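Local atomic coordinates of Serine/threonine-protein kinase Tel1 (Chaetomium thermophilum, PDB entry 6SKY), a protein that probably acts as an ATP-dependent serine/threonine kinase that senses DNA damage and activates checkpoint signalling by phosphorylating proteins such as histone H2A. Residues 2460-2465 against 2504-2509; 2510-2515 against 2551-2556. All blocks are in the same frame, centred on the assembly; numbering follows the deposited sequence.

Interaction 1 of 2, residues 2460-2465 against 2504-2509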
loop_
_atom_site.group_PDB
_atom_site.type_symbol
_atom_site.label_atom_id
_atom_site.label_comp_id
_atom_site.label_asym_id
_atom_site.label_seq_id
_atom_site.Cartn_x
_atom_site.Cartn_y
_atom_site.Cartn_z
ATOM N N HIS A 2460 -46.789 -0.605 11.424
ATOM C CA HIS A 2460 -46.472 0.306 10.327
ATOM C C HIS A 2460 -47.405 -0.005 9.170
ATOM O O HIS A 2460 -47.029 -0.710 8.230
ATOM C CB HIS A 2460 -45.007 0.176 9.921
ATOM C CG HIS A 2460 -44.066 0.231 11.078
ATOM N ND1 HIS A 2460 -43.428 1.386 11.464
ATOM C CD2 HIS A 2460 -43.678 -0.721 11.954
ATOM C CE1 HIS A 2460 -42.680 1.141 12.521
ATOM N NE2 HIS A 2460 -42.816 -0.131 12.840
ATOM N N PRO A 2461 -48.633 0.513 9.204
ATOM C CA PRO A 2461 -49.625 0.086 8.210
ATOM C C PRO A 2461 -49.335 0.564 6.802
ATOM O O PRO A 2461 -49.612 -0.164 5.843
ATOM C CB PRO A 2461 -50.927 0.669 8.763
ATOM C CG PRO A 2461 -50.517 1.771 9.616
ATOM C CD PRO A 2461 -49.224 1.391 10.220
ATOM N N TYR A 2462 -48.777 1.756 6.639
ATOM C CA TYR A 2462 -48.472 2.261 5.310
ATOM C C TYR A 2462 -47.246 1.609 4.696
ATOM O O TYR A 2462 -46.854 1.984 3.589
ATOM C CB TYR A 2462 -48.283 3.774 5.355
ATOM C CG TYR A 2462 -49.400 4.482 6.067
ATOM C CD1 TYR A 2462 -50.695 4.428 5.589
ATOM C CD2 TYR A 2462 -49.162 5.199 7.221
ATOM C CE1 TYR A 2462 -51.711 5.064 6.237
ATOM C CE2 TYR A 2462 -50.175 5.839 7.875
ATOM C CZ TYR A 2462 -51.446 5.769 7.379
ATOM O OH TYR A 2462 -52.457 6.416 8.039
ATOM N N HIS A 2463 -46.631 0.652 5.383
ATOM C CA HIS A 2463 -45.522 -0.110 4.843
ATOM C C HIS A 2463 -45.854 -1.572 4.614
ATOM O O HIS A 2463 -45.073 -2.263 3.959
ATOM C CB HIS A 2463 -44.305 -0.020 5.771
ATOM C CG HIS A 2463 -43.704 1.345 5.849
ATOM N ND1 HIS A 2463 -44.220 2.340 6.648
ATOM C CD2 HIS A 2463 -42.633 1.882 5.225
ATOM C CE1 HIS A 2463 -43.493 3.432 6.512
ATOM N NE2 HIS A 2463 -42.524 3.180 5.652
ATOM N N GLY A 2464 -46.977 -2.063 5.124
ATOM C CA GLY A 2464 -47.324 -3.454 4.932
ATOM C C GLY A 2464 -48.681 -3.701 4.309
ATOM O O GLY A 2464 -48.920 -4.761 3.720
ATOM N N MET A 2465 -49.586 -2.738 4.406
ATOM C CA MET A 2465 -50.949 -3.054 4.026
ATOM C C MET A 2465 -51.164 -3.058 2.526
ATOM O O MET A 2465 -52.058 -3.757 2.051
ATOM C CB MET A 2465 -51.917 -2.107 4.712
ATOM C CG MET A 2465 -52.734 -2.825 5.756
ATOM S SD MET A 2465 -52.909 -1.934 7.288
ATOM C CE MET A 2465 -53.681 -0.463 6.674
ATOM N N SER A 2504 -58.167 -0.339 12.017
ATOM C CA SER A 2504 -59.528 -0.638 11.606
ATOM C C SER A 2504 -60.148 0.466 10.788
ATOM O O SER A 2504 -61.122 0.205 10.077
ATOM C CB SER A 2504 -60.421 -0.912 12.822
ATOM O OG SER A 2504 -60.304 -2.253 13.249
ATOM N N SER A 2505 -59.639 1.685 10.875
ATOM C CA SER A 2505 -60.023 2.765 9.989
ATOM C C SER A 2505 -58.994 3.008 8.899
ATOM O O SER A 2505 -59.184 3.908 8.077
ATOM C CB SER A 2505 -60.233 4.048 10.789
ATOM O OG SER A 2505 -58.997 4.538 11.278
ATOM N N ILE A 2506 -57.908 2.243 8.879
ATOM C CA ILE A 2506 -56.878 2.376 7.865
ATOM C C ILE A 2506 -56.982 1.281 6.817
ATOM O O ILE A 2506 -56.709 1.520 5.641
ATOM C CB ILE A 2506 -55.474 2.390 8.502
ATOM C CG1 ILE A 2506 -55.456 3.275 9.740
ATOM C CG2 ILE A 2506 -54.459 2.894 7.515
ATOM C CD1 ILE A 2506 -54.098 3.405 10.356
ATOM N N TRP A 2507 -57.368 0.085 7.214
ATOM C CA TRP A 2507 -57.453 -0.998 6.247
ATOM C C TRP A 2507 -58.629 -0.814 5.291
ATOM O O TRP A 2507 -58.465 -1.043 4.089
ATOM C CB TRP A 2507 -57.530 -2.354 6.952
ATOM C CG TRP A 2507 -57.865 -3.476 6.034
ATOM C CD1 TRP A 2507 -59.012 -4.182 6.012
ATOM C CD2 TRP A 2507 -57.049 -4.008 4.985
ATOM N NE1 TRP A 2507 -58.973 -5.130 5.026
ATOM C CE2 TRP A 2507 -57.773 -5.040 4.379
ATOM C CE3 TRP A 2507 -55.779 -3.709 4.502
ATOM C CZ2 TRP A 2507 -57.271 -5.774 3.321
ATOM C CZ3 TRP A 2507 -55.287 -4.439 3.455
ATOM C CH2 TRP A 2507 -56.028 -5.458 2.873
ATOM N N PRO A 2508 -59.824 -0.420 5.755
ATOM C CA PRO A 2508 -60.905 -0.173 4.789
ATOM C C PRO A 2508 -60.616 0.968 3.835
ATOM O O PRO A 2508 -61.015 0.908 2.664
ATOM C CB PRO A 2508 -62.102 0.128 5.690
ATOM C CG PRO A 2508 -61.805 -0.578 6.927
ATOM C CD PRO A 2508 -60.348 -0.415 7.129
ATOM N N ALA A 2509 -59.934 2.012 4.300
ATOM C CA ALA A 2509 -59.568 3.103 3.407
ATOM C C ALA A 2509 -58.671 2.608 2.284
ATOM O O ALA A 2509 -58.915 2.895 1.108
ATOM C CB ALA A 2509 -58.886 4.212 4.195
#
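Pro2461 faces Ile2506 with their CA atoms 7.6 Å apart, and one turn on Met2465 faces Trp2507 with a CA-CA distance of 7.2 Å, so the first turn of helix 2461-2472 lies against the start of helix 2507-2522 and the loop residue just before it. No hydrogen bond joins the segments; the contact is made by apolar groups. Ile2506 is at its middle. Its CG1 lies anti to the carbonyl carbon (chi1 -44°), which puts the CG2 methyl anti to the backbone N and directs it between two partners, 3.5 Å from Met2465 CE and 3.7 Å from Tyr2462 CE1. Both side chains cross the isoleucine at nearly a right angle. The other branch of Ile2506 ends in CD1, which is 4.0 Å from the Pro2461 ring at CG. With an alanine in place of Tyr2462 the ring beside Ile2506 would be gone, and the CG2 methyl would probably lose its packing on that flank, keeping only Met2465 CE. Met2465 also serves a second partner: its chain bends at chi2 and chi3, so that CE goes to Ile2506 while CG meets the indole, 3.4 Å from Trp2507 CE3. The Trp2507 ring is also approached at its edge, in plane, by the Met2465 carbonyl, whose O is 3.6 Å from CZ3. Helix 2483-2497 touches the same two residues, Leu2497 against Met2465 and Ala2494 against Trp2507. His2463 in the first turn of helix 2461-2472 hydrogen-bonds to the Ile2562 carbonyl, and His2460, just before that helix, to the Tyr2570 hydroxyl, both ahead of strand 2576-2585.

Interaction 2 of 2, residues 2510-2515 against 2551-2556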
loop_
_atom_site.group_PDB
_atom_site.type_symbol
_atom_site.label_atom_id
_atom_site.label_comp_id
_atom_site.label_asym_id
_atom_site.label_seq_id
_atom_site.Cartn_x
_atom_site.Cartn_y
_atom_site.Cartn_z
ATOM N N ILE A 2510 -57.632 1.849 2.629
ATOM C CA ILE A 2510 -56.714 1.323 1.624
ATOM C C ILE A 2510 -57.436 0.355 0.701
ATOM O O ILE A 2510 -57.193 0.330 -0.510
ATOM C CB ILE A 2510 -55.503 0.670 2.312
ATOM C CG1 ILE A 2510 -54.594 1.750 2.882
ATOM C CG2 ILE A 2510 -54.742 -0.217 1.354
ATOM C CD1 ILE A 2510 -53.338 1.219 3.470
ATOM N N ASP A 2511 -58.375 -0.415 1.244
ATOM C CA ASP A 2511 -59.166 -1.329 0.431
ATOM C C ASP A 2511 -59.938 -0.582 -0.651
ATOM O O ASP A 2511 -59.763 -0.829 -1.854
ATOM C CB ASP A 2511 -60.114 -2.106 1.340
ATOM C CG ASP A 2511 -60.341 -3.513 0.873
ATOM O OD1 ASP A 2511 -59.656 -3.939 -0.073
ATOM O OD2 ASP A 2511 -61.205 -4.199 1.449
ATOM N N GLN A 2512 -60.796 0.353 -0.236
ATOM C CA GLN A 2512 -61.649 1.049 -1.194
ATOM C C GLN A 2512 -60.828 1.879 -2.167
ATOM O O GLN A 2512 -61.108 1.908 -3.377
ATOM C CB GLN A 2512 -62.642 1.941 -0.457
ATOM C CG GLN A 2512 -63.423 1.252 0.634
ATOM C CD GLN A 2512 -64.273 0.126 0.115
ATOM O OE1 GLN A 2512 -64.634 0.094 -1.058
ATOM N NE2 GLN A 2512 -64.597 -0.816 0.987
ATOM N N THR A 2513 -59.803 2.556 -1.660
ATOM C CA THR A 2513 -58.993 3.409 -2.506
ATOM C C THR A 2513 -58.227 2.605 -3.546
ATOM O O THR A 2513 -58.131 3.021 -4.703
ATOM C CB THR A 2513 -58.047 4.217 -1.639
ATOM O OG1 THR A 2513 -58.809 5.134 -0.852
ATOM C CG2 THR A 2513 -57.101 4.977 -2.499
ATOM N N SER A 2514 -57.677 1.453 -3.167
ATOM C CA SER A 2514 -56.977 0.641 -4.147
ATOM C C SER A 2514 -57.937 0.093 -5.186
ATOM O O SER A 2514 -57.581 -0.023 -6.363
ATOM C CB SER A 2514 -56.237 -0.486 -3.450
ATOM O OG SER A 2514 -55.705 -0.021 -2.231
ATOM N N ARG A 2515 -59.165 -0.237 -4.778
ATOM C CA ARG A 2515 -60.143 -0.698 -5.757
ATOM C C ARG A 2515 -60.415 0.369 -6.807
ATOM O O ARG A 2515 -60.433 0.084 -8.009
ATOM C CB ARG A 2515 -61.430 -1.115 -5.062
ATOM C CG ARG A 2515 -61.265 -2.339 -4.211
ATOM C CD ARG A 2515 -62.593 -2.910 -3.794
ATOM N NE ARG A 2515 -62.417 -4.165 -3.081
ATOM C CZ ARG A 2515 -62.195 -5.330 -3.677
ATOM N NH1 ARG A 2515 -62.044 -6.429 -2.955
ATOM N NH2 ARG A 2515 -62.123 -5.398 -4.997
ATOM N N SER A 2551 -62.899 11.077 -1.852
ATOM C CA SER A 2551 -63.340 12.061 -0.869
ATOM C C SER A 2551 -63.796 11.388 0.418
ATOM O O SER A 2551 -63.530 11.890 1.513
ATOM C CB SER A 2551 -64.461 12.917 -1.447
ATOM O OG SER A 2551 -65.496 12.099 -1.953
ATOM N N ASN A 2552 -64.479 10.248 0.310
ATOM C CA ASN A 2552 -65.009 9.593 1.500
ATOM C C ASN A 2552 -63.946 8.879 2.325
ATOM O O ASN A 2552 -64.179 8.627 3.510
ATOM C CB ASN A 2552 -66.095 8.589 1.113
ATOM C CG ASN A 2552 -67.164 9.196 0.235
ATOM O OD1 ASN A 2552 -67.658 8.554 -0.688
ATOM N ND2 ASN A 2552 -67.522 10.443 0.512
ATOM N N ASN A 2553 -62.804 8.543 1.737
ATOM C CA ASN A 2553 -61.750 7.792 2.425
ATOM C C ASN A 2553 -60.436 8.556 2.389
ATOM O O ASN A 2553 -59.786 8.608 1.329
ATOM C CB ASN A 2553 -61.564 6.421 1.783
ATOM C CG ASN A 2553 -62.788 5.560 1.886
ATOM O OD1 ASN A 2553 -63.334 5.122 0.880
ATOM N ND2 ASN A 2553 -63.224 5.296 3.108
ATOM N N PRO A 2554 -59.985 9.137 3.493
ATOM C CA PRO A 2554 -58.719 9.878 3.465
ATOM C C PRO A 2554 -57.502 9.015 3.766
ATOM O O PRO A 2554 -57.453 8.328 4.788
ATOM C CB PRO A 2554 -58.927 10.947 4.543
ATOM C CG PRO A 2554 -60.001 10.396 5.449
ATOM C CD PRO A 2554 -60.604 9.169 4.823
ATOM N N ILE A 2555 -56.514 9.057 2.880
ATOM C CA ILE A 2555 -55.261 8.316 3.026
ATOM C C ILE A 2555 -54.119 9.219 2.601
ATOM O O ILE A 2555 -54.332 10.232 1.923
ATOM C CB ILE A 2555 -55.248 7.039 2.173
ATOM C CG1 ILE A 2555 -55.392 7.408 0.704
ATOM C CG2 ILE A 2555 -56.335 6.102 2.594
ATOM C CD1 ILE A 2555 -54.932 6.351 -0.214
ATOM N N PRO A 2556 -52.891 8.880 2.977
ATOM C CA PRO A 2556 -51.749 9.564 2.403
ATOM C C PRO A 2556 -51.637 9.228 0.931
ATOM O O PRO A 2556 -52.150 8.192 0.492
ATOM C CB PRO A 2556 -50.565 9.005 3.199
ATOM C CG PRO A 2556 -51.032 7.733 3.700
ATOM C CD PRO A 2556 -52.468 7.916 4.003
#
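Thr2513 and Ile2555 meet where helix 2507-2522 packs on the connection leaving helix 2541-2552, a helix-to-loop junction beside the antiparallel sheet of the kinase N-lobe. The sheet assignment rests on two observations: Ile2555 makes backbone hydrogen bonds with Ile2576 of strand 2576-2585, and strands 2604-2611 and 2658-2662 of the same sheet carry nucleotide-pocket residues such as Lys2610 and Glu2662. The backbones come within 7.3 Å at Ile2510 CA and Ile2555 CA, and within 7.2 Å at Thr2513 CA and Asn2553 CA.

Apolar packing is concentrated on Ile2555. Its CG1 lies between the backbone N and the carbonyl carbon (chi1 61°), which sends CD1 out to the helix; there it meets Thr2513 CG2 tip to tip at 3.4 Å. The CG2 branch makes a looser van der Waals approach, 4.4 Å from the backbone N of Ile2510. The isoleucine thus spans one turn of the helix, and Tyr2466 of helix 2461-2472 touches it as well.

Contacts of polar residues are of van der Waals type, since no hydrogen bond crosses between the segments. Asn2553, the first residue past the helix end, slides antiparallel to Thr2513, and its amide end touches the aliphatic CB of Gln2512.

Polar bonding runs instead within the helix and to its neighbours. Asp2511 forms a salt bridge from OD1 to Arg2473 NH2. The Thr2513 hydroxyl hydrogen-bonds to the carbonyl of Ala2509 one turn earlier, while the same OG1 remains 4.0 Å from Asn2553 CB.

Interactions 1 and 2 follow one another along the chain, the first closing before the second opens, and their centres are about 10 Å apart. Both use helix 2507-2522: its start meets helix 2461-2472 in interaction 1, and its next turns meet the exit of helix 2541-2552 in interaction 2. The two are in direct contact, with Met2465 CE 3.6 Å from Ile2510 CD1 and Tyr2462 CE1 3.7 Å from Pro2556 CD. Through these touches the two contacts pack on each other, joining a helix at the C-terminal end of the FAT region to the segment that pairs with the sheet of the kinase N-lobe. Both lie away from the nucleotide and magnesium sites.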